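Local structure of serine--tRNA ligase, cytoplasmic (Candida albicans, 3QO8) at residues A[149-157]-A[356-364]; A[170-180]-A[287-298]. The protein catalyses the two-step attachment of serine to tRNA(Ser), first activating serine with ATP as seryl-adenylate and then passing it to the acceptor end. One frame throughout, in Å; residues are numbered along the deposited sequence.

In the fold
Both contacts pack elements onto the class II catalytic sheet, on the same side of the chain's centre and about 18 Å apart between their centres, and contact 2 is nested within the chain loop closed by contact 1. In contact 1 the start of helix 154-160 meets the hairpin of strands 350-358 and 363-372 through an aromatic side chain, with E417 as a shared polar partner. Contact 2 is larger and more polar, setting the 170-180 segment beside the loop and strand that hold the adenine. Each is partly buried; in contact 1 a partly exposed group is an aromatic ring, in contact 2 the outer edge is polar. They touch where H155 meets W290 and G291, and where H154 and F358 meet F293.

Contact 1 of 2, residues A[149-157]-A[356-364]; sequences PAKLSHHEV and AWFPFQQEY
F360, in the turn between strands 350-358 and 363-372, lays its side chain along the backbone of A150 to S153. Its CB meets L152 O at 3.4 Å. With CG anti to the backbone N (chi1 174°), the ring extends over S153, and CG lies 3.6 Å from S153 N, which stands above one ring face. On one flank CD2 packs on S153 CB at 3.5 Å. On the other, CD1 faces A150 O near the ring plane at 3.4 Å, and CE1 approaches K151 O obliquely at 3.3 Å. At the tip, CZ comes loosely near E156 OE1.

That carboxylate belongs to a capping box at the start of helix 154-160. S153 N donates to the anti lone pair of E156 OE1 over 2.9 Å in a nearly straight bond (171°), while E156 N returns a bond to S153 OG. The hydrogen of S153 N goes to the cap, although this nitrogen stands over a face of the phenyl ring, offset toward its rim. Deeper in, A150 CB rests on P359 CB at 3.6 Å. The H154 ring brings CD2 to the edge of the F358 ring and to Q361 NE2, 3.7 Å away, with the imidazole and amide planes 34° apart.

The hairpin turn carries a G1 beta bulge, in which Q362 and E363 both face F358, and F358 also packs on L367, probably an ATP-binding residue. E417 of helix 408-419 accepts from F360 N and Q361 NE2 on one segment and from H154 N on the other. The hairpin and the helix start thus touch mainly through carbon and through C-H groups set against carbonyl oxygens, while the carboxylate of E417, from a third element, bonds to both.

Contact 2 of 2, residues A[170-180]-A[287-298]; sequences VRIVGHRGYFL and KDAWGIFRVHAF. With SSA (5'-O-(N-(L-seryl)-sulfamoyl)adenosine), chain B.
Y178 offers a ring face to I292, whose CG2 sits 3.9 Å from the ring centroid and 15° off its normal. V295 CG1 approaches Y178 CE2 obliquely at 3.7 Å, and L180 CD2 reaches I292 CD1. Setting CG between its own N and carbonyl carbon (chi1 63°) turns the Y178 ring to bring OH to A297 O, a bond of 2.6 Å. Residues 287-298 form the later part of the loop between antiparallel strands 269-278 and 297-307 and the start of the second strand, in the motif 2 hairpin of class II synthetases, and hold the adenine of the seryl-sulfamoyl adenosine. V295 N donates to N1 of the ligand at 2.9 Å (170°), and N6 of the ligand donates to V295 O. One face of the F298 ring lies against the purine, with ligand N3 over the ring centre.

Further out, one water joins R176 O to H296 N. The R176 chain runs extended from CG to NE, its CD over the H296 ring, whose ND1 is bonded to R279 O. Its guanidinium grips the loop backbone: NH2 donates to R294 O at 3.0 Å, and NH1 to K287 O, nearly in the guanidinium plane, and to S284 O. R294, lying alongside, gives NE to the anti lone pair of D288 OD2 at 2.9 Å and NH1 to E281, a probable ATP-binding residue. At the solvent-facing rim, W290, in the poorly ordered 287-290 part of the loop, touches V170 CG2.

Contact 1 of 2, residues A[149-157]-A[356-364]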
loop_
_atom_site.group_PDB
_atom_site.type_symbol
_atom_site.label_atom_id
_atom_site.label_comp_id
_atom_site.label_asym_id
_atom_site.label_seq_id
_atom_site.Cartn_x
_atom_site.Cartn_y
_atom_site.Cartn_z
ATOM N N PRO A 149 36.171 9.524 0.524
ATOM C CA PRO A 149 35.569 10.609 1.309
ATOM C C PRO A 149 34.048 10.511 1.205
ATOM O O PRO A 149 33.531 10.213 0.117
ATOM C CB PRO A 149 36.066 11.873 0.595
ATOM C CG PRO A 149 37.326 11.455 -0.085
ATOM C CD PRO A 149 37.099 10.027 -0.505
ATOM N N ALA A 150 33.335 10.701 2.311
ATOM C CA ALA A 150 31.872 10.631 2.254
ATOM C C ALA A 150 31.393 12.013 1.849
ATOM O O ALA A 150 30.945 12.811 2.671
ATOM C CB ALA A 150 31.285 10.204 3.583
ATOM N N LYS A 151 31.538 12.289 0.560
ATOM C CA LYS A 151 31.357 13.629 0.016
ATOM C C LYS A 151 29.879 13.984 -0.170
ATOM O O LYS A 151 29.505 15.150 -0.069
ATOM C CB LYS A 151 32.093 13.729 -1.323
ATOM C CG LYS A 151 32.084 15.099 -1.963
ATOM C CD LYS A 151 32.968 15.108 -3.191
ATOM C CE LYS A 151 32.734 16.352 -4.024
ATOM N NZ LYS A 151 33.041 17.594 -3.279
ATOM N N LEU A 152 29.042 12.981 -0.436
ATOM C CA LEU A 152 27.641 13.247 -0.757
ATOM C C LEU A 152 26.711 12.648 0.281
ATOM O O LEU A 152 27.016 11.615 0.846
ATOM C CB LEU A 152 27.284 12.653 -2.118
ATOM C CG LEU A 152 28.133 13.163 -3.272
ATOM C CD1 LEU A 152 27.715 12.477 -4.552
ATOM C CD2 LEU A 152 28.006 14.674 -3.382
ATOM N N SER A 153 25.574 13.293 0.515
ATOM C CA SER A 153 24.539 12.717 1.381
ATOM C C SER A 153 23.824 11.590 0.637
ATOM O O SER A 153 23.937 11.464 -0.582
ATOM C CB SER A 153 23.500 13.778 1.723
ATOM O OG SER A 153 22.817 14.122 0.529
ATOM N N HIS A 154 23.059 10.777 1.362
ATOM C CA HIS A 154 22.342 9.694 0.710
ATOM C C HIS A 154 21.473 10.204 -0.427
ATOM O O HIS A 154 21.397 9.570 -1.475
ATOM C CB HIS A 154 21.496 8.909 1.712
ATOM C CG HIS A 154 20.634 9.770 2.582
ATOM N ND1 HIS A 154 19.371 10.179 2.209
ATOM C CD2 HIS A 154 20.846 10.287 3.814
ATOM C CE1 HIS A 154 18.840 10.910 3.173
ATOM N NE2 HIS A 154 19.716 10.993 4.159
ATOM N N HIS A 155 20.821 11.349 -0.253
ATOM C CA HIS A 155 19.921 11.790 -1.323
ATOM C C HIS A 155 20.676 12.281 -2.563
ATOM O O HIS A 155 20.207 12.122 -3.690
ATOM C CB HIS A 155 18.882 12.806 -0.838
ATOM C CG HIS A 155 19.456 14.121 -0.424
ATOM N ND1 HIS A 155 19.597 15.179 -1.299
ATOM C CD2 HIS A 155 19.898 14.565 0.776
ATOM C CE1 HIS A 155 20.115 16.210 -0.657
ATOM N NE2 HIS A 155 20.306 15.865 0.604
ATOM N N GLU A 156 21.862 12.843 -2.351
ATOM C CA GLU A 156 22.722 13.268 -3.451
ATOM C C GLU A 156 23.269 12.075 -4.231
ATOM O O GLU A 156 23.271 12.071 -5.461
ATOM C CB GLU A 156 23.876 14.140 -2.917
ATOM C CG GLU A 156 23.427 15.561 -2.564
ATOM C CD GLU A 156 24.475 16.355 -1.773
ATOM O OE1 GLU A 156 25.213 15.748 -0.976
ATOM O OE2 GLU A 156 24.549 17.591 -1.940
ATOM N N VAL A 157 23.749 11.070 -3.512
ATOM C CA VAL A 157 24.168 9.836 -4.166
ATOM C C VAL A 157 23.024 9.272 -5.009
ATOM O O VAL A 157 23.197 8.987 -6.190
ATOM C CB VAL A 157 24.610 8.791 -3.142
ATOM C CG1 VAL A 157 24.945 7.457 -3.837
ATOM C CG2 VAL A 157 25.824 9.320 -2.340
ATOM N N ALA A 356 22.837 3.091 12.748
ATOM C CA ALA A 356 23.957 2.860 11.848
ATOM C C ALA A 356 24.658 4.181 11.577
ATOM O O ALA A 356 24.041 5.242 11.638
ATOM C CB ALA A 356 23.473 2.253 10.531
ATOM N N TRP A 357 25.947 4.102 11.271
ATOM C CA TRP A 357 26.731 5.291 10.993
ATOM C C TRP A 357 26.451 5.828 9.596
ATOM O O TRP A 357 26.574 5.108 8.612
ATOM C CB TRP A 357 28.224 4.980 11.147
ATOM C CG TRP A 357 29.134 6.170 10.926
ATOM C CD1 TRP A 357 30.004 6.367 9.881
ATOM C CD2 TRP A 357 29.266 7.316 11.779
ATOM N NE1 TRP A 357 30.672 7.573 10.044
ATOM C CE2 TRP A 357 30.235 8.167 11.199
ATOM C CE3 TRP A 357 28.666 7.701 12.985
ATOM C CZ2 TRP A 357 30.606 9.381 11.781
ATOM C CZ3 TRP A 357 29.041 8.901 13.564
ATOM C CH2 TRP A 357 30.005 9.726 12.964
ATOM N N PHE A 358 26.072 7.100 9.520
ATOM C CA PHE A 358 25.923 7.790 8.251
ATOM C C PHE A 358 27.114 8.757 8.120
ATOM O O PHE A 358 27.134 9.811 8.760
ATOM C CB PHE A 358 24.590 8.561 8.220
ATOM C CG PHE A 358 23.376 7.704 7.881
ATOM C CD1 PHE A 358 22.962 6.675 8.724
ATOM C CD2 PHE A 358 22.644 7.950 6.730
ATOM C CE1 PHE A 358 21.837 5.893 8.412
ATOM C CE2 PHE A 358 21.532 7.180 6.405
ATOM C CZ PHE A 358 21.125 6.138 7.248
ATOM N N PRO A 359 28.114 8.400 7.298
ATOM C CA PRO A 359 29.362 9.180 7.350
ATOM C C PRO A 359 29.249 10.592 6.784
ATOM O O PRO A 359 30.041 11.434 7.188
ATOM C CB PRO A 359 30.348 8.339 6.537
ATOM C CG PRO A 359 29.470 7.531 5.598
ATOM C CD PRO A 359 28.215 7.241 6.389
ATOM N N PHE A 360 28.307 10.864 5.880
ATOM C CA PHE A 360 28.180 12.228 5.398
ATOM C C PHE A 360 27.588 13.081 6.509
ATOM O O PHE A 360 28.062 14.168 6.784
ATOM C CB PHE A 360 27.297 12.354 4.150
ATOM C CG PHE A 360 27.055 13.788 3.752
ATOM C CD1 PHE A 360 27.979 14.467 2.979
ATOM C CD2 PHE A 360 25.937 14.471 4.206
ATOM C CE1 PHE A 360 27.778 15.809 2.637
ATOM C CE2 PHE A 360 25.727 15.808 3.871
ATOM C CZ PHE A 360 26.658 16.477 3.081
ATOM N N GLN A 361 26.531 12.569 7.122
ATOM C CA GLN A 361 25.850 13.238 8.220
ATOM C C GLN A 361 26.799 13.311 9.404
ATOM O O GLN A 361 26.683 14.176 10.262
ATOM C CB GLN A 361 24.614 12.416 8.610
ATOM C CG GLN A 361 23.797 11.889 7.404
ATOM C CD GLN A 361 22.928 12.972 6.780
ATOM O OE1 GLN A 361 22.359 13.804 7.490
ATOM N NE2 GLN A 361 22.840 12.982 5.447
ATOM N N GLN A 362 27.741 12.376 9.429
ATOM C CA GLN A 362 28.614 12.154 10.569
ATOM C C GLN A 362 27.801 11.940 11.853
ATOM O O GLN A 362 28.096 12.522 12.885
ATOM C CB GLN A 362 29.619 13.308 10.725
ATOM C CG GLN A 362 30.509 13.532 9.494
ATOM C CD GLN A 362 31.321 14.817 9.584
ATOM O OE1 GLN A 362 32.272 14.910 10.367
ATOM N NE2 GLN A 362 30.947 15.817 8.786
ATOM N N GLU A 363 26.778 11.093 11.776
ATOM C CA GLU A 363 25.938 10.784 12.927
ATOM C C GLU A 363 25.462 9.351 12.823
ATOM O O GLU A 363 25.279 8.833 11.724
ATOM C CB GLU A 363 24.692 11.660 12.928
ATOM C CG GLU A 363 24.945 13.138 13.033
ATOM C CD GLU A 363 23.662 13.935 12.914
ATOM O OE1 GLU A 363 22.578 13.324 13.032
ATOM O OE2 GLU A 363 23.739 15.166 12.697
ATOM N N TYR A 364 25.239 8.727 13.968
ATOM C CA TYR A 364 24.513 7.475 14.030
ATOM C C TYR A 364 23.030 7.761 13.859
ATOM O O TYR A 364 22.492 8.661 14.506
ATOM C CB TYR A 364 24.732 6.816 15.384
ATOM C CG TYR A 364 26.091 6.170 15.551
ATOM C CD1 TYR A 364 26.396 4.976 14.893
ATOM C CD2 TYR A 364 27.052 6.726 16.396
ATOM C CE1 TYR A 364 27.626 4.370 15.054
ATOM C CE2 TYR A 364 28.291 6.126 16.564
ATOM C CZ TYR A 364 28.568 4.947 15.894
ATOM O OH TYR A 364 29.774 4.324 16.046
#

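Contact 2 of 2, residues A[170-180]-A[287-298]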
loop_
_atom_site.group_PDB
_atom_site.type_symbol
_atom_site.label_atom_id
_atom_site.label_comp_id
_atom_site.label_asym_id
_atom_site.label_seq_id
_atom_site.Cartn_x
_atom_site.Cartn_y
_atom_site.Cartn_z
ATOM N N VAL A 170 6.910 14.431 -5.627
ATOM C CA VAL A 170 6.201 15.481 -4.903
ATOM C C VAL A 170 4.998 16.009 -5.676
ATOM O O VAL A 170 3.942 16.224 -5.099
ATOM C CB VAL A 170 7.135 16.644 -4.500
ATOM C CG1 VAL A 170 6.327 17.817 -3.996
ATOM C CG2 VAL A 170 8.120 16.175 -3.445
ATOM N N ARG A 171 5.150 16.195 -6.982
ATOM C CA ARG A 171 4.047 16.694 -7.799
ATOM C C ARG A 171 2.844 15.759 -7.772
ATOM O O ARG A 171 1.698 16.201 -7.793
ATOM C CB ARG A 171 4.493 16.923 -9.244
ATOM C CG ARG A 171 3.352 17.365 -10.162
ATOM C CD ARG A 171 3.852 17.842 -11.518
ATOM N NE ARG A 171 4.774 16.894 -12.137
ATOM C CZ ARG A 171 4.417 15.708 -12.626
ATOM N NH1 ARG A 171 3.150 15.304 -12.561
ATOM N NH2 ARG A 171 5.331 14.920 -13.175
ATOM N N ILE A 172 3.109 14.462 -7.711
ATOM C CA ILE A 172 2.046 13.468 -7.825
ATOM C C ILE A 172 1.412 13.065 -6.482
ATOM O O ILE A 172 0.213 12.822 -6.415
ATOM C CB ILE A 172 2.553 12.242 -8.629
ATOM C CG1 ILE A 172 2.716 12.652 -10.104
ATOM C CG2 ILE A 172 1.617 11.055 -8.466
ATOM C CD1 ILE A 172 3.498 11.688 -10.953
ATOM N N VAL A 173 2.215 13.038 -5.418
ATOM C CA VAL A 173 1.776 12.558 -4.107
ATOM C C VAL A 173 1.769 13.643 -3.014
ATOM O O VAL A 173 1.038 13.537 -2.037
ATOM C CB VAL A 173 2.716 11.448 -3.583
ATOM C CG1 VAL A 173 2.022 10.650 -2.491
ATOM C CG2 VAL A 173 3.164 10.552 -4.712
ATOM N N GLY A 174 2.598 14.665 -3.174
ATOM C CA GLY A 174 2.770 15.680 -2.140
ATOM C C GLY A 174 4.095 15.471 -1.425
ATOM O O GLY A 174 4.924 14.669 -1.863
ATOM N N HIS A 175 4.294 16.178 -0.315
ATOM C CA HIS A 175 5.573 16.145 0.397
ATOM C C HIS A 175 6.073 14.746 0.727
ATOM O O HIS A 175 5.306 13.887 1.159
ATOM C CB HIS A 175 5.496 16.998 1.671
ATOM C CG HIS A 175 5.439 18.471 1.404
ATOM N ND1 HIS A 175 6.065 19.057 0.322
ATOM C CD2 HIS A 175 4.825 19.478 2.073
ATOM C CE1 HIS A 175 5.845 20.360 0.341
ATOM N NE2 HIS A 175 5.095 20.642 1.392
ATOM N N ARG A 176 7.378 14.549 0.540
ATOM C CA ARG A 176 8.066 13.271 0.747
ATOM C C ARG A 176 7.735 12.201 -0.303
ATOM O O ARG A 176 8.265 11.092 -0.232
ATOM C CB ARG A 176 7.833 12.709 2.155
ATOM C CG ARG A 176 8.089 13.717 3.279
ATOM C CD ARG A 176 7.971 13.032 4.627
ATOM N NE ARG A 176 8.088 13.959 5.758
ATOM C CZ ARG A 176 9.240 14.326 6.307
ATOM N NH1 ARG A 176 9.245 15.166 7.339
ATOM N NH2 ARG A 176 10.390 13.863 5.822
ATOM N N GLY A 177 6.887 12.527 -1.271
ATOM C CA GLY A 177 6.528 11.550 -2.295
ATOM C C GLY A 177 7.709 11.199 -3.174
ATOM O O GLY A 177 8.534 12.054 -3.436
ATOM N N TYR A 178 7.791 9.956 -3.654
ATOM C CA TYR A 178 8.908 9.566 -4.514
ATOM C C TYR A 178 8.570 8.386 -5.403
ATOM O O TYR A 178 7.721 7.557 -5.057
ATOM C CB TYR A 178 10.146 9.190 -3.683
ATOM C CG TYR A 178 9.935 7.979 -2.789
ATOM C CD1 TYR A 178 10.394 6.719 -3.164
ATOM C CD2 TYR A 178 9.275 8.100 -1.570
ATOM C CE1 TYR A 178 10.197 5.610 -2.343
ATOM C CE2 TYR A 178 9.080 7.001 -0.745
ATOM C CZ TYR A 178 9.542 5.762 -1.134
ATOM O OH TYR A 178 9.354 4.678 -0.303
ATOM N N PHE A 179 9.250 8.326 -6.544
ATOM C CA PHE A 179 9.340 7.105 -7.342
ATOM C C PHE A 179 10.741 6.561 -7.116
ATOM O O PHE A 179 11.675 7.344 -6.970
ATOM C CB PHE A 179 9.244 7.426 -8.827
ATOM C CG PHE A 179 7.882 7.866 -9.289
ATOM C CD1 PHE A 179 7.109 7.030 -10.095
ATOM C CD2 PHE A 179 7.390 9.126 -8.961
ATOM C CE1 PHE A 179 5.858 7.431 -10.546
ATOM C CE2 PHE A 179 6.142 9.537 -9.406
ATOM C CZ PHE A 179 5.367 8.686 -10.204
ATOM N N LEU A 180 10.906 5.237 -7.115
ATOM C CA LEU A 180 12.247 4.663 -7.236
ATOM C C LEU A 180 12.485 4.352 -8.706
ATOM O O LEU A 180 11.538 4.021 -9.418
ATOM C CB LEU A 180 12.377 3.388 -6.397
ATOM C CG LEU A 180 12.220 3.600 -4.891
ATOM C CD1 LEU A 180 12.271 2.249 -4.190
ATOM C CD2 LEU A 180 13.317 4.535 -4.345
ATOM N N LYS A 287 11.852 17.995 9.062
ATOM C CA LYS A 287 12.970 17.150 9.476
ATOM C C LYS A 287 13.220 16.001 8.495
ATOM O O LYS A 287 12.309 15.227 8.174
ATOM C CB LYS A 287 12.774 16.627 10.903
ATOM C CG LYS A 287 11.478 15.871 11.128
ATOM C CD LYS A 287 11.375 15.374 12.564
ATOM C CE LYS A 287 12.542 14.464 12.923
ATOM N NZ LYS A 287 12.416 13.901 14.297
ATOM N N ASP A 288 14.461 15.907 8.021
ATOM C CA ASP A 288 14.843 14.912 7.025
ATOM C C ASP A 288 14.043 15.149 5.744
ATOM O O ASP A 288 13.373 14.246 5.233
ATOM C CB ASP A 288 14.617 13.498 7.567
ATOM C CG ASP A 288 15.211 13.300 8.961
ATOM O OD1 ASP A 288 16.381 13.694 9.180
ATOM O OD2 ASP A 288 14.497 12.759 9.839
ATOM N N ALA A 289 14.138 16.375 5.234
ATOM C CA ALA A 289 13.279 16.864 4.154
ATOM C C ALA A 289 13.475 16.159 2.813
ATOM O O ALA A 289 12.505 15.851 2.116
ATOM C CB ALA A 289 13.459 18.373 3.986
ATOM N N TRP A 290 14.726 15.915 2.448
ATOM C CA TRP A 290 15.015 15.347 1.139
ATOM C C TRP A 290 15.595 13.940 1.267
ATOM O O TRP A 290 16.254 13.607 2.256
ATOM C CB TRP A 290 15.946 16.270 0.349
ATOM C CG TRP A 290 15.565 16.460 -1.109
ATOM C CD1 TRP A 290 16.397 16.363 -2.190
ATOM C CD2 TRP A 290 14.265 16.782 -1.635
ATOM N NE1 TRP A 290 15.700 16.606 -3.351
ATOM C CE2 TRP A 290 14.392 16.866 -3.039
ATOM C CE3 TRP A 290 13.011 17.010 -1.058
ATOM C CZ2 TRP A 290 13.311 17.168 -3.872
ATOM C CZ3 TRP A 290 11.937 17.307 -1.890
ATOM C CH2 TRP A 290 12.096 17.384 -3.279
ATOM N N GLY A 291 15.314 13.113 0.268
ATOM C CA GLY A 291 15.736 11.725 0.270
ATOM C C GLY A 291 14.629 10.783 0.697
ATOM O O GLY A 291 13.482 11.205 0.907
ATOM N N ILE A 292 14.969 9.501 0.838
ATOM C CA ILE A 292 13.982 8.483 1.205
ATOM C C ILE A 292 14.290 7.954 2.606
ATOM O O ILE A 292 14.008 6.794 2.931
ATOM C CB ILE A 292 13.958 7.315 0.190
ATOM C CG1 ILE A 292 15.361 6.728 0.006
ATOM C CG2 ILE A 292 13.404 7.793 -1.144
ATOM C CD1 ILE A 292 15.389 5.497 -0.888
ATOM N N PHE A 293 14.878 8.817 3.429
ATOM C CA PHE A 293 15.239 8.453 4.790
ATOM C C PHE A 293 14.015 8.467 5.676
ATOM O O PHE A 293 13.817 7.566 6.480
ATOM C CB PHE A 293 16.305 9.415 5.355
ATOM C CG PHE A 293 16.686 9.117 6.788
ATOM C CD1 PHE A 293 17.758 8.285 7.077
ATOM C CD2 PHE A 293 15.955 9.647 7.838
ATOM C CE1 PHE A 293 18.107 8.005 8.393
ATOM C CE2 PHE A 293 16.293 9.367 9.153
ATOM C CZ PHE A 293 17.373 8.540 9.429
ATOM N N ARG A 294 13.202 9.507 5.540
ATOM C CA ARG A 294 11.975 9.614 6.306
ATOM C C ARG A 294 10.853 9.951 5.350
ATOM O O ARG A 294 10.760 11.087 4.877
ATOM C CB ARG A 294 12.065 10.715 7.376
ATOM C CG ARG A 294 10.774 10.821 8.181
ATOM C CD ARG A 294 10.819 11.914 9.258
ATOM N NE ARG A 294 11.834 11.627 10.257
ATOM C CZ ARG A 294 11.697 10.733 11.233
ATOM N NH1 ARG A 294 10.572 10.033 11.345
ATOM N NH2 ARG A 294 12.686 10.541 12.099
ATOM N N VAL A 295 10.014 8.958 5.055
ATOM C CA VAL A 295 8.976 9.103 4.034
ATOM C C VAL A 295 7.635 8.630 4.565
ATOM O O VAL A 295 7.551 8.155 5.692
ATOM C CB VAL A 295 9.341 8.311 2.763
ATOM C CG1 VAL A 295 10.492 9.003 2.009
ATOM C CG2 VAL A 295 9.711 6.865 3.130
ATOM N N HIS A 296 6.578 8.766 3.759
ATOM C CA HIS A 296 5.230 8.381 4.195
ATOM C C HIS A 296 4.906 6.916 3.879
ATOM O O HIS A 296 3.967 6.362 4.434
ATOM C CB HIS A 296 4.161 9.275 3.549
ATOM C CG HIS A 296 4.192 10.694 4.037
ATOM N ND1 HIS A 296 3.928 11.036 5.348
ATOM C CD2 HIS A 296 4.469 11.852 3.393
ATOM C CE1 HIS A 296 4.051 12.346 5.492
ATOM N NE2 HIS A 296 4.372 12.863 4.320
ATOM N N ALA A 297 5.678 6.310 2.981
ATOM C CA ALA A 297 5.460 4.921 2.548
ATOM C C ALA A 297 6.818 4.280 2.359
ATOM O O ALA A 297 7.693 4.863 1.716
ATOM C CB ALA A 297 4.663 4.878 1.215
ATOM N N PHE A 298 7.025 3.112 2.952
ATOM C CA PHE A 298 8.306 2.419 2.822
ATOM C C PHE A 298 8.098 0.932 3.033
ATOM O O PHE A 298 7.060 0.521 3.572
ATOM C CB PHE A 298 9.367 2.993 3.802
ATOM C CG PHE A 298 9.018 2.830 5.263
ATOM C CD1 PHE A 298 9.457 1.727 5.979
ATOM C CD2 PHE A 298 8.254 3.789 5.921
ATOM C CE1 PHE A 298 9.142 1.584 7.338
ATOM C CE2 PHE A 298 7.914 3.646 7.254
ATOM C CZ PHE A 298 8.361 2.551 7.974
HETATM N N10 SSA B . 7.553 -2.867 14.380
HETATM C CA SSA B . 8.617 -2.049 14.958
HETATM C CB SSA B . 9.978 -2.686 14.678
HETATM O OG SSA B . 10.304 -2.585 13.278
HETATM C C9 SSA B . 8.574 -0.658 14.391
HETATM O O9 SSA B . 7.804 -0.358 13.486
HETATM N N8 SSA B . 9.421 0.216 14.925
HETATM S S1 SSA B . 9.739 1.640 14.263
HETATM O O1S SSA B . 8.641 2.559 14.348
HETATM O O2S SSA B . 10.885 2.189 14.910
HETATM O "O5'" SSA B . 10.119 1.445 12.783
HETATM C "C5'" SSA B . 11.123 0.521 12.401
HETATM C "C4'" SSA B . 12.082 1.194 11.414
HETATM O "O4'" SSA B . 11.430 1.662 10.227
HETATM C "C3'" SSA B . 12.766 2.425 11.968
HETATM O "O3'" SSA B . 13.838 2.039 12.840
HETATM C "C2'" SSA B . 13.234 3.097 10.682
HETATM O "O2'" SSA B . 14.426 2.457 10.188
HETATM C "C1'" SSA B . 12.102 2.798 9.699
HETATM N N9 SSA B . 11.165 3.939 9.633
HETATM C C8 SSA B . 10.329 4.355 10.598
HETATM N N7 SSA B . 9.656 5.436 10.148
HETATM C C5 SSA B . 10.079 5.679 8.893
HETATM C C6 SSA B . 9.745 6.628 7.947
HETATM N N6 SSA B . 8.813 7.558 8.249
HETATM N N1 SSA B . 10.359 6.608 6.741
HETATM C C2 SSA B . 11.281 5.680 6.461
HETATM N N3 SSA B . 11.616 4.741 7.356
HETATM C C4 SSA B . 11.036 4.736 8.577
HETATM O O HOH W 1 6.572 9.236 0.945
HETATM O O HOH W 2 11.039 11.360 -0.702
#